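Local coordinates for protein homoserine dehydrogenase (Thermoplasma acidophilum, PDB 3ING) that probably catalyses the NADPH-dependent reduction of aspartate semialdehyde to homoserine on the route from aspartate to threonine and methionine, at residues 22-25 against 26-30; 122-125 against 126-129; 179-183 against 184-188; 244-247 against 248-251. All blocks are in the same frame, centred on the assembly; numbering follows the deposited sequence.

Interaction 1 of 4, residues 22-25 against 26-30; sequences IIDA and SNRRR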
ATOM      1  N   ILE A  22      11.328  12.183 -13.289  1.00 20.77           N
ATOM      2  CA  ILE A  22      10.504  10.966 -13.300  1.00 20.02           C
ATOM      3  C   ILE A  22       9.510  10.984 -14.440  1.00 24.60           C
ATOM      4  O   ILE A  22       9.367   9.996 -15.146  1.00 22.50           O
ATOM      5  CB  ILE A  22       9.816  10.728 -11.928  1.00 23.06           C
ATOM      6  CG1 ILE A  22      10.902  10.381 -10.898  1.00 18.80           C
ATOM      7  CG2 ILE A  22       8.775   9.574 -11.992  1.00 22.78           C
ATOM      8  CD1 ILE A  22      10.457  10.273  -9.457  1.00 19.95           C
ATOM      9  N   ILE A  23       8.874  12.125 -14.673  1.00 21.78           N
ATOM     10  CA  ILE A  23       7.937  12.263 -15.781  1.00 22.97           C
ATOM     11  C   ILE A  23       8.647  12.047 -17.108  1.00 23.65           C
ATOM     12  O   ILE A  23       8.156  11.337 -17.993  1.00 25.53           O
ATOM     13  CB  ILE A  23       7.214  13.656 -15.777  1.00 20.42           C
ATOM     14  CG1 ILE A  23       6.279  13.747 -14.571  1.00 22.88           C
ATOM     15  CG2 ILE A  23       6.499  13.904 -17.179  1.00 24.72           C
ATOM     16  CD1 ILE A  23       5.637  15.129 -14.307  1.00 20.98           C
ATOM     17  N   ASP A  24       9.835  12.609 -17.239  1.00 23.75           N
ATOM     18  CA  ASP A  24      10.565  12.494 -18.481  1.00 25.09           C
ATOM     19  C   ASP A  24      10.972  11.019 -18.749  1.00 27.36           C
ATOM     20  O   ASP A  24      10.831  10.504 -19.876  1.00 25.25           O
ATOM     21  CB  ASP A  24      11.785  13.384 -18.460  1.00 26.04           C
ATOM     22  CG  ASP A  24      12.380  13.556 -19.835  1.00 31.42           C
ATOM     23  OD1 ASP A  24      11.604  13.702 -20.802  1.00 40.85           O
ATOM     24  OD2 ASP A  24      13.617  13.557 -19.938  1.00 41.10           O
ATOM     25  N   ALA A  25      11.408  10.329 -17.708  1.00 24.02           N
ATOM     26  CA  ALA A  25      11.814   8.926 -17.830  1.00 26.94           C
ATOM     27  C   ALA A  25      10.589   8.106 -18.155  1.00 28.83           C
ATOM     28  O   ALA A  25      10.635   7.215 -18.980  1.00 29.76           O
ATOM     29  CB  ALA A  25      12.484   8.445 -16.536  1.00 25.09           C
ATOM     30  N   SER A  26       9.480   8.461 -17.533  1.00 31.71           N
ATOM     31  CA  SER A  26       8.226   7.748 -17.736  1.00 37.82           C
ATOM     32  C   SER A  26       7.716   7.862 -19.143  1.00 38.61           C
ATOM     33  O   SER A  26       7.302   6.878 -19.748  1.00 38.03           O
ATOM     34  CB  SER A  26       7.159   8.289 -16.805  1.00 39.06           C
ATOM     35  OG  SER A  26       5.898   7.747 -17.169  1.00 47.17           O
ATOM     36  N   ASN A  27       7.710   9.087 -19.650  1.00 39.86           N
ATOM     37  CA  ASN A  27       7.274   9.334 -20.999  1.00 40.28           C
ATOM     38  C   ASN A  27       8.125   8.544 -21.992  1.00 42.00           C
ATOM     39  O   ASN A  27       7.620   8.107 -23.012  1.00 41.29           O
ATOM     40  CB  ASN A  27       7.322  10.842 -21.325  1.00 39.03           C
ATOM     41  CG  ASN A  27       6.226  11.645 -20.602  1.00 33.29           C
ATOM     42  OD1 ASN A  27       5.258  11.084 -20.061  1.00 28.64           O
ATOM     43  ND2 ASN A  27       6.383  12.968 -20.594  1.00 26.91           N
ATOM     44  N   ARG A  28       9.414   8.377 -21.698  1.00 42.72           N
ATOM     45  CA  ARG A  28      10.322   7.680 -22.614  1.00 45.77           C
ATOM     46  C   ARG A  28      10.096   6.158 -22.689  1.00 47.60           C
ATOM     47  O   ARG A  28      10.498   5.531 -23.648  1.00 48.95           O
ATOM     48  CB  ARG A  28      11.769   7.994 -22.251  1.00 45.50           C
ATOM     49  CG  ARG A  28      12.140   9.409 -22.563  1.00 46.31           C
ATOM     50  CD  ARG A  28      13.522   9.762 -22.028  1.00 56.34           C
ATOM     51  NE  ARG A  28      13.726  11.210 -22.051  1.00 60.19           N
ATOM     52  CZ  ARG A  28      14.088  11.915 -23.120  1.00 63.43           C
ATOM     53  NH1 ARG A  28      14.322  11.317 -24.283  1.00 64.99           N
ATOM     54  NH2 ARG A  28      14.229  13.234 -23.027  1.00 66.68           N
ATOM     55  N   ARG A  29       9.449   5.579 -21.688  1.00 53.17           N
ATOM     56  CA  ARG A  29       9.087   4.164 -21.701  1.00 57.83           C
ATOM     57  C   ARG A  29       7.863   3.965 -22.552  1.00 62.83           C
ATOM     58  O   ARG A  29       7.788   3.004 -23.312  1.00 65.48           O
ATOM     59  CB  ARG A  29       8.745   3.682 -20.304  1.00 59.19           C
ATOM     60  CG  ARG A  29       9.913   3.587 -19.373  1.00 61.13           C
ATOM     61  CD  ARG A  29       9.422   3.573 -17.943  1.00 69.47           C
ATOM     62  NE  ARG A  29       8.384   2.563 -17.705  1.00 75.88           N
ATOM     63  CZ  ARG A  29       7.676   2.456 -16.578  1.00 77.55           C
ATOM     64  NH1 ARG A  29       7.875   3.296 -15.566  1.00 81.83           N
ATOM     65  NH2 ARG A  29       6.758   1.502 -16.458  1.00 75.65           N
ATOM     66  N   ARG A  30       6.888   4.857 -22.363  1.00 67.05           N
ATOM     67  CA  ARG A  30       5.642   4.944 -23.170  1.00 68.90           C
ATOM     68  C   ARG A  30       4.894   3.629 -23.412  1.00 69.46           C
ATOM     69  O   ARG A  30       3.675   3.640 -23.586  1.00 70.32           O
ATOM     70  CB  ARG A  30       5.886   5.692 -24.517  1.00 69.68           C
ATOM     71  CG  ARG A  30       7.019   5.200 -25.441  1.00 71.26           C
ATOM     72  CD  ARG A  30       6.653   3.906 -26.160  1.00 73.65           C
TER
HETATM   73  O   HOH W   1       8.949  13.891 -21.685  1.00 35.59           O
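Ser26 and Asn27 give their backbone N-H groups to the carbonyls of Ile22 and Ile23, the regular i to i+4 ladder of an alpha helix. Ser26 N lies 2.8 Å from Ile22 O, and Asn27 N is as close to Ile23 O, in a nearly straight bond of 167°. The ladder then slackens, with Arg28 N 3.1 Å from Asp24 O and the bond from Arg29 N to Ala25 O weak, as befits the last turn of a helix. On this frame Asp24 and Arg28 form an i to i+4 salt bridge. Asp24 carries CG anti to its backbone N (chi1 -166°), which swings the carboxylate along the helix toward its C-terminal end. The extended arginine offers NE and NH2 side-on, and both converge on OD2, each 3.2 Å from Asp24 OD2. The two flat groups stand almost perpendicular, 86° apart: OD2 sits in the guanidinium plane, yet NE comes from above the carboxylate plane, while NH2 meets the syn lone pair of OD2. The other oxygen, Asp24 OD1, accepts a hydrogen bond from a water that in turn accepts one from Asn27 ND2. Asn27 ND2 also passes 3.5 Å from Ile23 CG2, and bonds to the carbonyl of Ile35 on the next strand of the Rossmann-type domain. Ile23 and Asp24 pack on helix 54-64, while Ile22 faces helix 306-321 and Pro161 of the second subunit.

Interaction 2 of 4, residues 122-125 against 126-129; sequences ANKW and HDIM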
ATOM      1  N   ALA A 122      -2.432  21.809   6.308  1.00 20.79           N
ATOM      2  CA  ALA A 122      -2.273  21.855   7.773  1.00 21.08           C
ATOM      3  C   ALA A 122      -2.964  23.068   8.435  1.00 25.05           C
ATOM      4  O   ALA A 122      -3.344  23.006   9.600  1.00 26.40           O
ATOM      5  CB  ALA A 122      -0.773  21.797   8.157  1.00 20.61           C
ATOM      6  N   ASN A 123      -3.152  24.132   7.663  1.00 23.67           N
ATOM      7  CA  ASN A 123      -3.712  25.378   8.137  1.00 24.19           C
ATOM      8  C   ASN A 123      -5.117  25.681   7.645  1.00 23.53           C
ATOM      9  O   ASN A 123      -5.901  26.328   8.349  1.00 22.84           O
ATOM     10  CB  ASN A 123      -2.781  26.523   7.695  1.00 25.65           C
ATOM     11  CG  ASN A 123      -1.459  26.528   8.449  1.00 22.73           C
ATOM     12  OD1 ASN A 123      -1.441  26.799   9.636  1.00 22.99           O
ATOM     13  ND2 ASN A 123      -0.359  26.284   7.756  1.00 23.14           N
ATOM     14  N   LYS A 124      -5.436  25.233   6.437  1.00 22.23           N
ATOM     15  CA  LYS A 124      -6.640  25.640   5.729  1.00 21.41           C
ATOM     16  C   LYS A 124      -7.420  24.447   5.134  1.00 22.96           C
ATOM     17  O   LYS A 124      -8.031  24.552   4.066  1.00 21.11           O
ATOM     18  CB  LYS A 124      -6.255  26.621   4.608  1.00 23.80           C
ATOM     19  CG  LYS A 124      -5.516  27.905   5.057  1.00 23.11           C
ATOM     20  CD  LYS A 124      -6.262  29.185   4.840  1.00 37.54           C
ATOM     21  CE  LYS A 124      -7.739  29.080   5.127  1.00 38.41           C
ATOM     22  NZ  LYS A 124      -8.325  30.308   5.678  1.00 35.10           N
ATOM     23  N   TRP A 125      -7.455  23.347   5.867  1.00 20.26           N
ATOM     24  CA  TRP A 125      -8.119  22.118   5.412  1.00 19.66           C
ATOM     25  C   TRP A 125      -9.553  22.409   5.040  1.00 19.24           C
ATOM     26  O   TRP A 125     -10.021  22.021   3.979  1.00 20.40           O
ATOM     27  CB  TRP A 125      -8.110  21.083   6.536  1.00 21.98           C
ATOM     28  CG  TRP A 125      -8.714  19.790   6.172  1.00 20.09           C
ATOM     29  CD1 TRP A 125     -10.046  19.468   6.167  1.00 26.67           C
ATOM     30  CD2 TRP A 125      -8.015  18.624   5.721  1.00 22.48           C
ATOM     31  NE1 TRP A 125     -10.201  18.171   5.758  1.00 24.92           N
ATOM     32  CE2 TRP A 125      -8.972  17.634   5.480  1.00 23.53           C
ATOM     33  CE3 TRP A 125      -6.662  18.330   5.497  1.00 25.12           C
ATOM     34  CZ2 TRP A 125      -8.635  16.371   5.008  1.00 24.25           C
ATOM     35  CZ3 TRP A 125      -6.321  17.068   5.037  1.00 24.02           C
ATOM     36  CH2 TRP A 125      -7.312  16.102   4.798  1.00 23.29           C
ATOM     37  N   HIS A 126     -10.250  23.109   5.918  1.00 19.86           N
ATOM     38  CA  HIS A 126     -11.669  23.388   5.708  1.00 21.67           C
ATOM     39  C   HIS A 126     -11.928  24.154   4.413  1.00 23.10           C
ATOM     40  O   HIS A 126     -12.751  23.744   3.601  1.00 23.03           O
ATOM     41  CB  HIS A 126     -12.277  24.148   6.898  1.00 18.85           C
ATOM     42  CG  HIS A 126     -13.671  24.634   6.630  1.00 20.40           C
ATOM     43  ND1 HIS A 126     -14.787  23.844   6.836  1.00 24.25           N
ATOM     44  CD2 HIS A 126     -14.124  25.801   6.114  1.00 27.13           C
ATOM     45  CE1 HIS A 126     -15.869  24.514   6.472  1.00 25.17           C
ATOM     46  NE2 HIS A 126     -15.495  25.694   6.001  1.00 24.13           N
ATOM     47  N   ASP A 127     -11.230  25.275   4.229  1.00 23.60           N
ATOM     48  CA  ASP A 127     -11.444  26.096   3.061  1.00 21.73           C
ATOM     49  C   ASP A 127     -10.984  25.399   1.808  1.00 21.26           C
ATOM     50  O   ASP A 127     -11.633  25.481   0.778  1.00 17.78           O
ATOM     51  CB  ASP A 127     -10.725  27.434   3.204  1.00 24.39           C
ATOM     52  CG  ASP A 127     -11.334  28.294   4.294  1.00 30.70           C
ATOM     53  OD1 ASP A 127     -12.570  28.311   4.353  1.00 26.68           O
ATOM     54  OD2 ASP A 127     -10.578  28.910   5.079  1.00 30.79           O
ATOM     55  N   ILE A 128      -9.867  24.692   1.887  1.00 20.50           N
ATOM     56  CA  ILE A 128      -9.427  23.928   0.731  1.00 20.95           C
ATOM     57  C   ILE A 128     -10.443  22.855   0.347  1.00 23.68           C
ATOM     58  O   ILE A 128     -10.752  22.701  -0.834  1.00 20.99           O
ATOM     59  CB  ILE A 128      -8.058  23.278   0.960  1.00 20.72           C
ATOM     60  CG1 ILE A 128      -6.983  24.366   1.031  1.00 20.31           C
ATOM     61  CG2 ILE A 128      -7.783  22.214  -0.147  1.00 16.57           C
ATOM     62  CD1 ILE A 128      -5.622  23.869   1.537  1.00 18.25           C
HETATM   63  N   MSE A 129     -10.987  22.107   1.313  1.00 22.23           N
HETATM   64  CA  MSE A 129     -11.946  21.020   0.925  1.00 22.08           C
HETATM   65  C   MSE A 129     -13.264  21.563   0.452  1.00 23.95           C
HETATM   66  O   MSE A 129     -13.918  20.972  -0.417  1.00 24.48           O
HETATM   67  CB  MSE A 129     -12.142  20.048   2.065  1.00 21.36           C
HETATM   68  CG  MSE A 129     -10.829  19.413   2.468  1.00 23.91           C
HETATM   69 SE   MSE A 129      -9.914  18.478   0.958  0.75 26.49          SE
HETATM   70  CE  MSE A 129      -8.359  17.908   1.885  1.00 30.28           C
TER
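Met129, a selenomethionine here, lays its terminal methyl over one face of the Trp125 indole. Met129 CE stands 3.5 Å from the centroid of the Trp125 six-membered ring and only 12° off the ring normal, a CH-pi contact made almost squarely from above. The selenium is farther off, above the five-membered ring, so the pair is also a Met-aromatic contact, with the methyl making the closer approach. Different first torsions bring the two together: Trp125 turns its ring away from its own N (chi1 -178°), to the side of the carbonyl, whereas Met129 keeps CG beside its own N and then bends at chi2, -57°, so that CE reaches over the benzene part. Met129 CG completes the cover, lying 3.6 Å from Trp125 NE1. Beneath this pair, Met129 N bonds to Trp125 O at 2.8 Å, the i to i+4 link that sets the spacing of the side chains. The turn belongs to helix 119-135, the crossover of a beta-alpha-beta unit between strands 112-115 and 139-140 in the Rossmann-type domain. One residue back, Ile128 N donates to Lys124 O over 2.9 Å, and Ile128 CG1 passes 3.2 Å from Lys124 O, with CD1 beyond it. Lys124 folds its bent chain over toward Asp127 as a salt bridge, although the position of the carboxylate oxygen is doubtful and its detailed geometry carries little weight. Tyr100 of helix 97-108 touches Lys124, Asp127 and Ile128. Trp125 packs instead against Asn223 of helix 212-226 and Glu229, whose carboxylate also accepts a hydrogen bond from His126 ND1.

Interaction 3 of 4, residues 179-183 against 184-188; sequences IRNMA and NGRSL. With EDO (1,2-ethanediol), chain F.
Asn181 OD1 is gripped by two donors. A water donates a hydrogen bond to Asn181 OD1 at 2.7 Å and accepts one from Asn184 ND2, while Arg186 NH1 reaches the same oxygen from 3.3 Å. The arginine bond is fairly straight (162° at the hydrogen), but NH1 comes from above the amide plane and the two flat groups are turned 68° apart. OD1, by contrast, lies close to the guanidinium plane. Both side chains run the same way, and a bend at chi3 of Arg186 (65°) carries its guanidinium to the amide. The stronger partner of Arg186 NH1 is nevertheless Asp194 on the following helix, and Asn181 ND2 is held by Tyr177 O one turn back. The same residues take part in the Schellman motif that ends helix 173-183. Gly185, with positive phi, is its C-prime residue: Gly185 N binds Met182 O at 2.8 Å, and Arg186 N returns to Asn181 O at 3.2 Å. A second water bridges the loop by donating to both Met182 O and Arg186 O. Met182, a selenomethionine, leans its SE toward Leu188 CD1, 4.2 Å away, just beyond Ser187, whose hydroxyl caps Asp190 N at the start of helix 188-198. Arg180 points elsewhere, its NH1 held by Ile280 O and making a weak hydrogen bond to ethanediol O1, probably from the crystallisation liquor.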
ATOM      1  N   ILE A 179      18.063  14.075  15.825  1.00 21.06           N
ATOM      2  CA  ILE A 179      18.053  13.406  17.135  1.00 23.33           C
ATOM      3  C   ILE A 179      18.962  12.178  17.116  1.00 23.98           C
ATOM      4  O   ILE A 179      19.795  11.992  17.990  1.00 26.55           O
ATOM      5  CB  ILE A 179      16.581  12.994  17.504  1.00 25.07           C
ATOM      6  CG1 ILE A 179      15.738  14.236  17.824  1.00 27.90           C
ATOM      7  CG2 ILE A 179      16.543  12.035  18.679  1.00 29.74           C
ATOM      8  CD1 ILE A 179      14.242  13.937  17.941  1.00 24.39           C
ATOM      9  N   ARG A 180      18.821  11.336  16.096  1.00 25.42           N
ATOM     10  CA  ARG A 180      19.631  10.107  16.056  1.00 25.59           C
ATOM     11  C   ARG A 180      21.135  10.362  15.942  1.00 27.10           C
ATOM     12  O   ARG A 180      21.952   9.674  16.564  1.00 28.75           O
ATOM     13  CB  ARG A 180      19.149   9.211  14.928  1.00 24.52           C
ATOM     14  CG  ARG A 180      17.744   8.713  15.189  1.00 28.16           C
ATOM     15  CD  ARG A 180      17.255   7.803  14.109  1.00 29.52           C
ATOM     16  NE  ARG A 180      18.008   6.559  14.059  1.00 35.92           N
ATOM     17  CZ  ARG A 180      17.679   5.500  13.323  1.00 33.96           C
ATOM     18  NH1 ARG A 180      16.603   5.504  12.566  1.00 37.07           N
ATOM     19  NH2 ARG A 180      18.431   4.425  13.372  1.00 38.46           N
ATOM     20  N   ASN A 181      21.494  11.332  15.118  1.00 27.06           N
ATOM     21  CA  ASN A 181      22.872  11.669  14.904  1.00 28.48           C
ATOM     22  C   ASN A 181      23.467  12.426  16.088  1.00 27.29           C
ATOM     23  O   ASN A 181      24.620  12.239  16.435  1.00 29.32           O
ATOM     24  CB  ASN A 181      23.015  12.455  13.601  1.00 27.68           C
ATOM     25  CG  ASN A 181      23.041  11.557  12.410  1.00 33.01           C
ATOM     26  OD1 ASN A 181      24.103  11.091  12.026  1.00 32.74           O
ATOM     27  ND2 ASN A 181      21.869  11.197  11.893  1.00 28.51           N
HETATM   28  N   MSE A 182      22.703  13.325  16.681  1.00 27.74           N
HETATM   29  CA  MSE A 182      23.182  13.977  17.888  1.00 28.40           C
HETATM   30  C   MSE A 182      23.342  12.964  19.044  1.00 31.16           C
HETATM   31  O   MSE A 182      24.235  13.122  19.890  1.00 28.79           O
HETATM   32  CB  MSE A 182      22.276  15.152  18.257  1.00 27.73           C
HETATM   33  CG  MSE A 182      22.488  16.297  17.258  1.00 32.06           C
HETATM   34 SE   MSE A 182      21.734  17.924  17.867  0.75 29.23          SE
HETATM   35  CE  MSE A 182      23.018  18.270  19.172  1.00 30.80           C
ATOM     36  N   ALA A 183      22.502  11.926  19.081  1.00 30.43           N
ATOM     37  CA  ALA A 183      22.671  10.871  20.081  1.00 31.43           C
ATOM     38  C   ALA A 183      24.057  10.243  19.891  1.00 31.21           C
ATOM     39  O   ALA A 183      24.651   9.830  20.856  1.00 28.72           O
ATOM     40  CB  ALA A 183      21.570   9.802  19.992  1.00 31.13           C
ATOM     41  N   ASN A 184      24.567  10.205  18.655  1.00 31.10           N
ATOM     42  CA  ASN A 184      25.912   9.685  18.377  1.00 31.63           C
ATOM     43  C   ASN A 184      27.003  10.726  18.588  1.00 32.87           C
ATOM     44  O   ASN A 184      28.157  10.502  18.233  1.00 35.23           O
ATOM     45  CB  ASN A 184      26.002   9.151  16.943  1.00 33.33           C
ATOM     46  CG  ASN A 184      25.142   7.913  16.719  1.00 40.37           C
ATOM     47  OD1 ASN A 184      24.773   7.228  17.668  1.00 44.89           O
ATOM     48  ND2 ASN A 184      24.812   7.626  15.458  1.00 42.17           N
ATOM     49  N   GLY A 185      26.644  11.865  19.158  1.00 31.43           N
ATOM     50  CA  GLY A 185      27.600  12.908  19.458  1.00 32.22           C
ATOM     51  C   GLY A 185      27.978  13.880  18.345  1.00 31.16           C
ATOM     52  O   GLY A 185      28.967  14.583  18.468  1.00 33.52           O
ATOM     53  N   ARG A 186      27.192  13.968  17.278  1.00 29.36           N
ATOM     54  CA  ARG A 186      27.504  14.910  16.216  1.00 26.95           C
ATOM     55  C   ARG A 186      26.911  16.294  16.532  1.00 24.04           C
ATOM     56  O   ARG A 186      25.886  16.414  17.205  1.00 22.96           O
ATOM     57  CB  ARG A 186      26.993  14.373  14.890  1.00 28.04           C
ATOM     58  CG  ARG A 186      27.529  12.949  14.570  1.00 32.54           C
ATOM     59  CD  ARG A 186      27.194  12.539  13.172  1.00 33.36           C
ATOM     60  NE  ARG A 186      27.857  13.370  12.167  1.00 35.64           N
ATOM     61  CZ  ARG A 186      27.339  13.655  10.965  1.00 34.83           C
ATOM     62  NH1 ARG A 186      26.130  13.207  10.584  1.00 40.15           N
ATOM     63  NH2 ARG A 186      28.031  14.409  10.128  1.00 41.19           N
ATOM     64  N   SER A 187      27.562  17.340  16.035  1.00 21.28           N
ATOM     65  CA  SER A 187      27.069  18.696  16.193  1.00 21.43           C
ATOM     66  C   SER A 187      25.857  18.909  15.305  1.00 19.10           C
ATOM     67  O   SER A 187      25.665  18.224  14.290  1.00 19.46           O
ATOM     68  CB  SER A 187      28.160  19.726  15.810  1.00 21.37           C
ATOM     69  OG  SER A 187      28.412  19.662  14.393  1.00 18.23           O
ATOM     70  N   LEU A 188      25.029  19.867  15.694  1.00 18.24           N
ATOM     71  CA  LEU A 188      23.871  20.215  14.918  1.00 19.13           C
ATOM     72  C   LEU A 188      24.271  20.643  13.509  1.00 17.81           C
ATOM     73  O   LEU A 188      23.658  20.219  12.531  1.00 22.45           O
ATOM     74  CB  LEU A 188      23.060  21.319  15.612  1.00 19.11           C
ATOM     75  CG  LEU A 188      21.740  21.745  14.963  1.00 19.81           C
ATOM     76  CD1 LEU A 188      20.826  20.565  14.691  1.00 22.53           C
ATOM     77  CD2 LEU A 188      20.979  22.828  15.775  1.00 20.18           C
TER
HETATM   78  C1  EDO F 329      14.732   8.311  10.891  1.00 65.40           C
HETATM   79  O1  EDO F 329      15.320   7.015  10.704  1.00 68.42           O
HETATM   80  C2  EDO F 329      15.647   9.425  10.374  1.00 65.03           C
HETATM   81  O2  EDO F 329      15.291   9.769   9.026  1.00 64.13           O
HETATM   82  O   HOH W   2      25.584   9.256  13.406  1.00 53.23           O
HETATM   83  O   HOH W   3      25.693  15.811  19.834  1.00 37.71           O

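Interaction 4 of 4, residues 244-247 against 248-251; sequences SYNA and NDRL
Asn248 brings OD1 against Asn246 CB, 3.3 Å away, as the chain rounds a type I beta turn from Asn246 to Asp249. With CG between the backbone N and the carbonyl carbon (chi1 64°), the amide turns OD1 to that contact and ND2 to a bond with Leu271 O. Asp249 follows and holds the turn in two ways, with its backbone and with its carboxylate. Asp249 N closes the turn on Asn246 O at 3.1 Å, and the side chain doubles back so that OD2 accepts Asn246 N at 2.7 Å, the amide approaching from above the carboxylate plane. Asp249 OD2 also lies at the edge of the Tyr245 ring, 3.7 Å from CD1, with ring and carboxylate nearly perpendicular. OD1 is bound by Ser270 OG on strand 261-270, which fixes the rotation of the carboxylate. Next, Arg250 leaves the turn but bends at chi2 (-74°), bringing NH1 back to donate to Ala247 O at 2.9 Å in an almost linear bond of 172°. Arg250 NH1 donates also to Asp249 O, again at 2.9 Å, and both carbonyl oxygens lie close to the guanidinium plane. A water between Ala247 O and Arg250 NH2 extends this bracing. Strand 249-258 of the antiparallel sheet begins here, with Ile179 of helix 173-183 packed on Tyr245, Asp249 and Leu251. With Asp249 tied to a main-chain N-H and Arg250 to main-chain carbonyls, opposite charges each satisfy backbone groups of the turn, which probably stiffens the entry to the strand; the two carbonyls probably also help Arg250 tolerate nearby Arg180.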
ATOM      1  N   SER A 244      20.459  15.428  26.292  1.00 41.26           N
ATOM      2  CA  SER A 244      21.326  14.437  25.719  1.00 42.37           C
ATOM      3  C   SER A 244      20.394  13.332  25.236  1.00 40.49           C
ATOM      4  O   SER A 244      19.714  12.703  26.058  1.00 40.25           O
ATOM      5  CB  SER A 244      22.295  13.905  26.753  1.00 41.92           C
ATOM      6  OG  SER A 244      23.055  12.842  26.198  1.00 51.35           O
ATOM      7  N   TYR A 245      20.349  13.085  23.928  1.00 37.88           N
ATOM      8  CA  TYR A 245      19.428  12.065  23.415  1.00 35.30           C
ATOM      9  C   TYR A 245      19.954  10.636  23.557  1.00 34.07           C
ATOM     10  O   TYR A 245      21.148  10.403  23.484  1.00 30.97           O
ATOM     11  CB  TYR A 245      19.063  12.368  21.949  1.00 35.46           C
ATOM     12  CG  TYR A 245      18.216  13.611  21.828  1.00 28.30           C
ATOM     13  CD1 TYR A 245      16.893  13.585  22.195  1.00 29.27           C
ATOM     14  CD2 TYR A 245      18.747  14.805  21.397  1.00 38.07           C
ATOM     15  CE1 TYR A 245      16.109  14.697  22.106  1.00 33.35           C
ATOM     16  CE2 TYR A 245      17.971  15.943  21.314  1.00 29.14           C
ATOM     17  CZ  TYR A 245      16.646  15.882  21.669  1.00 30.58           C
ATOM     18  OH  TYR A 245      15.835  17.025  21.604  1.00 33.72           O
ATOM     19  N   ASN A 246      19.038   9.699  23.770  1.00 32.75           N
ATOM     20  CA  ASN A 246      19.337   8.288  23.796  1.00 34.86           C
ATOM     21  C   ASN A 246      19.289   7.668  22.403  1.00 32.53           C
ATOM     22  O   ASN A 246      18.620   8.184  21.509  1.00 30.21           O
ATOM     23  CB  ASN A 246      18.316   7.541  24.651  1.00 38.02           C
ATOM     24  CG  ASN A 246      18.077   8.199  26.001  1.00 47.42           C
ATOM     25  OD1 ASN A 246      16.927   8.504  26.359  1.00 52.06           O
ATOM     26  ND2 ASN A 246      19.155   8.431  26.755  1.00 45.45           N
ATOM     27  N   ALA A 247      19.972   6.531  22.242  1.00 29.90           N
ATOM     28  CA  ALA A 247      20.047   5.825  20.961  1.00 29.38           C
ATOM     29  C   ALA A 247      18.670   5.377  20.472  1.00 27.53           C
ATOM     30  O   ALA A 247      18.448   5.238  19.275  1.00 28.31           O
ATOM     31  CB  ALA A 247      20.977   4.614  21.083  1.00 29.11           C
ATOM     32  N   ASN A 248      17.742   5.159  21.403  1.00 25.96           N
ATOM     33  CA  ASN A 248      16.395   4.729  21.051  1.00 24.96           C
ATOM     34  C   ASN A 248      15.318   5.839  21.033  1.00 24.14           C
ATOM     35  O   ASN A 248      14.135   5.557  20.890  1.00 24.30           O
ATOM     36  CB  ASN A 248      15.965   3.547  21.938  1.00 26.66           C
ATOM     37  CG  ASN A 248      15.855   3.904  23.400  1.00 34.30           C
ATOM     38  OD1 ASN A 248      16.563   4.791  23.888  1.00 38.38           O
ATOM     39  ND2 ASN A 248      14.976   3.189  24.128  1.00 37.81           N
ATOM     40  N   ASP A 249      15.744   7.100  21.066  1.00 23.39           N
ATOM     41  CA  ASP A 249      14.815   8.221  20.985  1.00 24.29           C
ATOM     42  C   ASP A 249      14.481   8.531  19.522  1.00 22.71           C
ATOM     43  O   ASP A 249      15.382   8.626  18.662  1.00 21.85           O
ATOM     44  CB  ASP A 249      15.400   9.508  21.601  1.00 26.94           C
ATOM     45  CG  ASP A 249      15.541   9.445  23.114  1.00 33.70           C
ATOM     46  OD1 ASP A 249      14.855   8.647  23.776  1.00 27.91           O
ATOM     47  OD2 ASP A 249      16.359  10.220  23.632  1.00 30.04           O
ATOM     48  N   ARG A 250      13.189   8.705  19.287  1.00 21.58           N
ATOM     49  CA  ARG A 250      12.627   9.071  18.004  1.00 21.99           C
ATOM     50  C   ARG A 250      11.486  10.064  18.221  1.00 22.80           C
ATOM     51  O   ARG A 250      10.793  10.039  19.269  1.00 24.44           O
ATOM     52  CB  ARG A 250      12.080   7.855  17.292  1.00 21.80           C
ATOM     53  CG  ARG A 250      13.049   6.705  17.074  1.00 25.06           C
ATOM     54  CD  ARG A 250      14.071   6.991  15.993  1.00 25.21           C
ATOM     55  NE  ARG A 250      14.829   5.766  15.746  1.00 24.17           N
ATOM     56  CZ  ARG A 250      15.863   5.374  16.468  1.00 28.23           C
ATOM     57  NH1 ARG A 250      16.304   6.094  17.492  1.00 24.59           N
ATOM     58  NH2 ARG A 250      16.494   4.274  16.145  1.00 27.47           N
ATOM     59  N   LEU A 251      11.292  10.935  17.231  1.00 24.61           N
ATOM     60  CA  LEU A 251      10.159  11.851  17.211  1.00 21.87           C
ATOM     61  C   LEU A 251       9.027  11.103  16.496  1.00 21.15           C
ATOM     62  O   LEU A 251       9.007  10.942  15.268  1.00 23.75           O
ATOM     63  CB  LEU A 251      10.528  13.176  16.526  1.00 22.33           C
ATOM     64  CG  LEU A 251       9.527  14.347  16.579  1.00 29.41           C
ATOM     65  CD1 LEU A 251       8.347  14.172  15.637  1.00 28.21           C
ATOM     66  CD2 LEU A 251       9.048  14.615  18.034  1.00 28.37           C
TER
HETATM   67  O   HOH W   4      18.196   8.512  18.874  1.00 32.59           O
HETATM   68  O   HOH W   5      19.016   2.831  17.307  1.00 46.91           O

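In the fold
From the N terminus, the four contacts follow one another in series; none nests within or crosses another, and each is local to its stretch of chain. Interaction 1 ends the first helix of the NADPH-binding Rossmann-type domain, and interaction 2 lies in a later crossover helix of that domain, their centres about 33 Å apart. Interactions 3 and 4 belong to the other family region, where one closes the loop after helix 173-183 and the other the turn that opens strand 249-258. Although far apart in sequence, these two meet: Ala183 CB packs against Tyr245 O at 3.6 Å, and Ile179 rests on Asp249, joining the helix to the antiparallel sheet.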